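PlaB phospholipase (PDB 6ZTI) probably hydrolyses phospholipids as an alpha/beta hydrolase of Legionella pneumophila, its activity controlled by tetramerization that depends on bound NAD(H). Local coordinates at residues V190-V194 with V297-Y303. Residues are numbered along the deposited sequence; the frame is centred on the assembly and turned at random.
Sequences VYSFV and VKSRDSY
Y303, in the first turn of helix 300-320, packs against both Y191 and F193 and ends on the backbone of the strand that carries them. Its CB lies obliquely beside the Y191 ring, 3.9 Å from Y191 CD1. With CG anti to the backbone N (chi1 -176°), the ring runs from the helix toward the strand. Farther out, CD1 touches both Y191 CD1 and F193 CE2, and CE1 comes to 3.6 Å from F193 CE2. The edge of Y303 thus meets the face of F193 in an offset edge-to-face pair, planes at 66°, whereas the Y191 and Y303 rings are oblique to each other. At the tip, Y303 OH donates to S192 O at 2.6 Å, a short bond lying in the carbonyl plane with a C=O...donor angle of 156°. The same hydroxyl is also hydrogen-bonded to A257 N, so the tyrosine spans two neighbouring strands, 191-197 and 257-261, of the parallel sheet at the centre of the alpha/beta hydrolase fold; the helix packs on this sheet near its last strand. V297, just before the helix, divides its two methyls between the other two rings. CG1 sits over one face of Y191 in a CH-pi contact, 3.8 Å from the ring centroid, while CG2 approaches F193 at the ring edge, 4.0 Å from CZ. Beyond V297 the phenol end of Y191 lies alongside the backbone leading into the helix, OH 3.0 Å from S299 CA. S299 is the N-cap residue; its OG shares a 2.7 Å hydrogen bond with S302 OG, which also accepts one from K298 N.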
loop_
_atom_site.group_PDB
_atom_site.type_symbol
_atom_site.label_atom_id
_atom_site.label_comp_id
_atom_site.label_asym_id
_atom_site.label_seq_id
_atom_site.Cartn_x
_atom_site.Cartn_y
_atom_site.Cartn_z
ATOM N N VAL B 190 -32.901 29.137 16.506
ATOM C CA VAL B 190 -32.276 28.884 15.219
ATOM C C VAL B 190 -33.204 27.953 14.463
ATOM O O VAL B 190 -33.506 26.847 14.930
ATOM C CB VAL B 190 -30.871 28.284 15.363
ATOM C CG1 VAL B 190 -30.316 27.869 13.996
ATOM C CG2 VAL B 190 -29.927 29.279 16.057
ATOM N N TYR B 191 -33.666 28.410 13.313
ATOM C CA TYR B 191 -34.642 27.689 12.508
ATOM C C TYR B 191 -33.890 27.035 11.362
ATOM O O TYR B 191 -33.386 27.721 10.468
ATOM C CB TYR B 191 -35.746 28.630 12.030
ATOM C CG TYR B 191 -36.520 29.179 13.204
ATOM C CD1 TYR B 191 -37.280 28.339 14.010
ATOM C CD2 TYR B 191 -36.467 30.531 13.531
ATOM C CE1 TYR B 191 -37.981 28.839 15.119
ATOM C CE2 TYR B 191 -37.142 31.020 14.604
ATOM C CZ TYR B 191 -37.901 30.181 15.402
ATOM O OH TYR B 191 -38.585 30.696 16.482
ATOM N N SER B 192 -33.784 25.708 11.423
ATOM C CA SER B 192 -33.006 24.913 10.492
ATOM C C SER B 192 -33.913 24.093 9.579
ATOM O O SER B 192 -34.939 23.561 10.018
ATOM C CB SER B 192 -32.075 23.987 11.272
ATOM O OG SER B 192 -31.181 23.350 10.389
ATOM N N PHE B 193 -33.526 23.978 8.307
ATOM C CA PHE B 193 -34.336 23.284 7.312
ATOM C C PHE B 193 -33.440 22.533 6.338
ATOM O O PHE B 193 -32.352 23.000 5.985
ATOM C CB PHE B 193 -35.211 24.254 6.488
ATOM C CG PHE B 193 -35.860 25.335 7.296
ATOM C CD1 PHE B 193 -35.117 26.406 7.772
ATOM C CD2 PHE B 193 -37.223 25.306 7.550
ATOM C CE1 PHE B 193 -35.715 27.403 8.510
ATOM C CE2 PHE B 193 -37.831 26.317 8.283
ATOM C CZ PHE B 193 -37.076 27.363 8.763
ATOM N N VAL B 194 -33.924 21.382 5.873
ATOM C CA VAL B 194 -33.291 20.637 4.791
ATOM C C VAL B 194 -34.278 20.529 3.643
ATOM O O VAL B 194 -35.418 20.089 3.831
ATOM C CB VAL B 194 -32.828 19.245 5.239
ATOM C CG1 VAL B 194 -32.413 18.414 4.015
ATOM C CG2 VAL B 194 -31.669 19.386 6.258
ATOM N N VAL B 297 -40.200 32.105 8.655
ATOM C CA VAL B 297 -40.427 31.541 9.977
ATOM C C VAL B 297 -39.834 32.453 11.040
ATOM O O VAL B 297 -38.677 32.883 10.949
ATOM C CB VAL B 297 -39.844 30.127 10.060
ATOM C CG1 VAL B 297 -39.825 29.660 11.503
ATOM C CG2 VAL B 297 -40.663 29.188 9.208
ATOM N N LYS B 298 -40.627 32.739 12.073
ATOM C CA LYS B 298 -40.188 33.606 13.158
ATOM C C LYS B 298 -40.533 33.051 14.535
ATOM O O LYS B 298 -40.352 33.755 15.533
ATOM C CB LYS B 298 -40.791 35.007 13.001
ATOM C CG LYS B 298 -40.233 35.790 11.817
ATOM C CD LYS B 298 -40.710 37.232 11.819
ATOM C CE LYS B 298 -40.084 38.025 10.687
ATOM N NZ LYS B 298 -40.405 39.481 10.779
ATOM N N SER B 299 -41.016 31.814 14.623
ATOM C CA SER B 299 -41.496 31.293 15.895
ATOM C C SER B 299 -41.548 29.780 15.830
ATOM O O SER B 299 -41.514 29.183 14.752
ATOM C CB SER B 299 -42.893 31.823 16.209
ATOM O OG SER B 299 -43.811 31.282 15.257
ATOM N N ARG B 300 -41.681 29.173 17.008
ATOM C CA ARG B 300 -41.894 27.732 17.090
ATOM C C ARG B 300 -43.145 27.323 16.317
ATOM O O ARG B 300 -43.150 26.303 15.617
ATOM C CB ARG B 300 -41.985 27.328 18.568
ATOM C CG ARG B 300 -42.425 25.880 18.841
ATOM C CD ARG B 300 -41.273 24.904 18.797
ATOM N NE ARG B 300 -40.361 25.061 19.927
ATOM C CZ ARG B 300 -39.327 24.262 20.165
ATOM N NH1 ARG B 300 -39.075 23.245 19.357
ATOM N NH2 ARG B 300 -38.538 24.480 21.209
ATOM N N ASP B 301 -44.207 28.125 16.408
ATOM C CA ASP B 301 -45.480 27.760 15.796
ATOM C C ASP B 301 -45.389 27.771 14.279
ATOM O O ASP B 301 -45.846 26.838 13.612
ATOM C CB ASP B 301 -46.576 28.722 16.260
ATOM C CG ASP B 301 -46.799 28.677 17.762
ATOM O OD1 ASP B 301 -47.093 27.584 18.295
ATOM O OD2 ASP B 301 -46.668 29.736 18.413
ATOM N N SER B 302 -44.844 28.846 13.712
ATOM C CA SER B 302 -44.676 28.905 12.269
ATOM C C SER B 302 -43.715 27.830 11.782
ATOM O O SER B 302 -43.903 27.276 10.695
ATOM C CB SER B 302 -44.190 30.291 11.857
ATOM O OG SER B 302 -43.101 30.721 12.665
ATOM N N TYR B 303 -42.683 27.521 12.576
ATOM C CA TYR B 303 -41.748 26.467 12.211
ATOM C C TYR B 303 -42.454 25.124 12.117
ATOM O O TYR B 303 -42.294 24.400 11.132
ATOM C CB TYR B 303 -40.607 26.390 13.227
ATOM C CG TYR B 303 -39.537 25.371 12.864
ATOM C CD1 TYR B 303 -38.667 25.600 11.810
ATOM C CD2 TYR B 303 -39.395 24.198 13.581
ATOM C CE1 TYR B 303 -37.680 24.686 11.474
ATOM C CE2 TYR B 303 -38.409 23.277 13.262
ATOM C CZ TYR B 303 -37.553 23.530 12.202
ATOM O OH TYR B 303 -36.576 22.630 11.861
#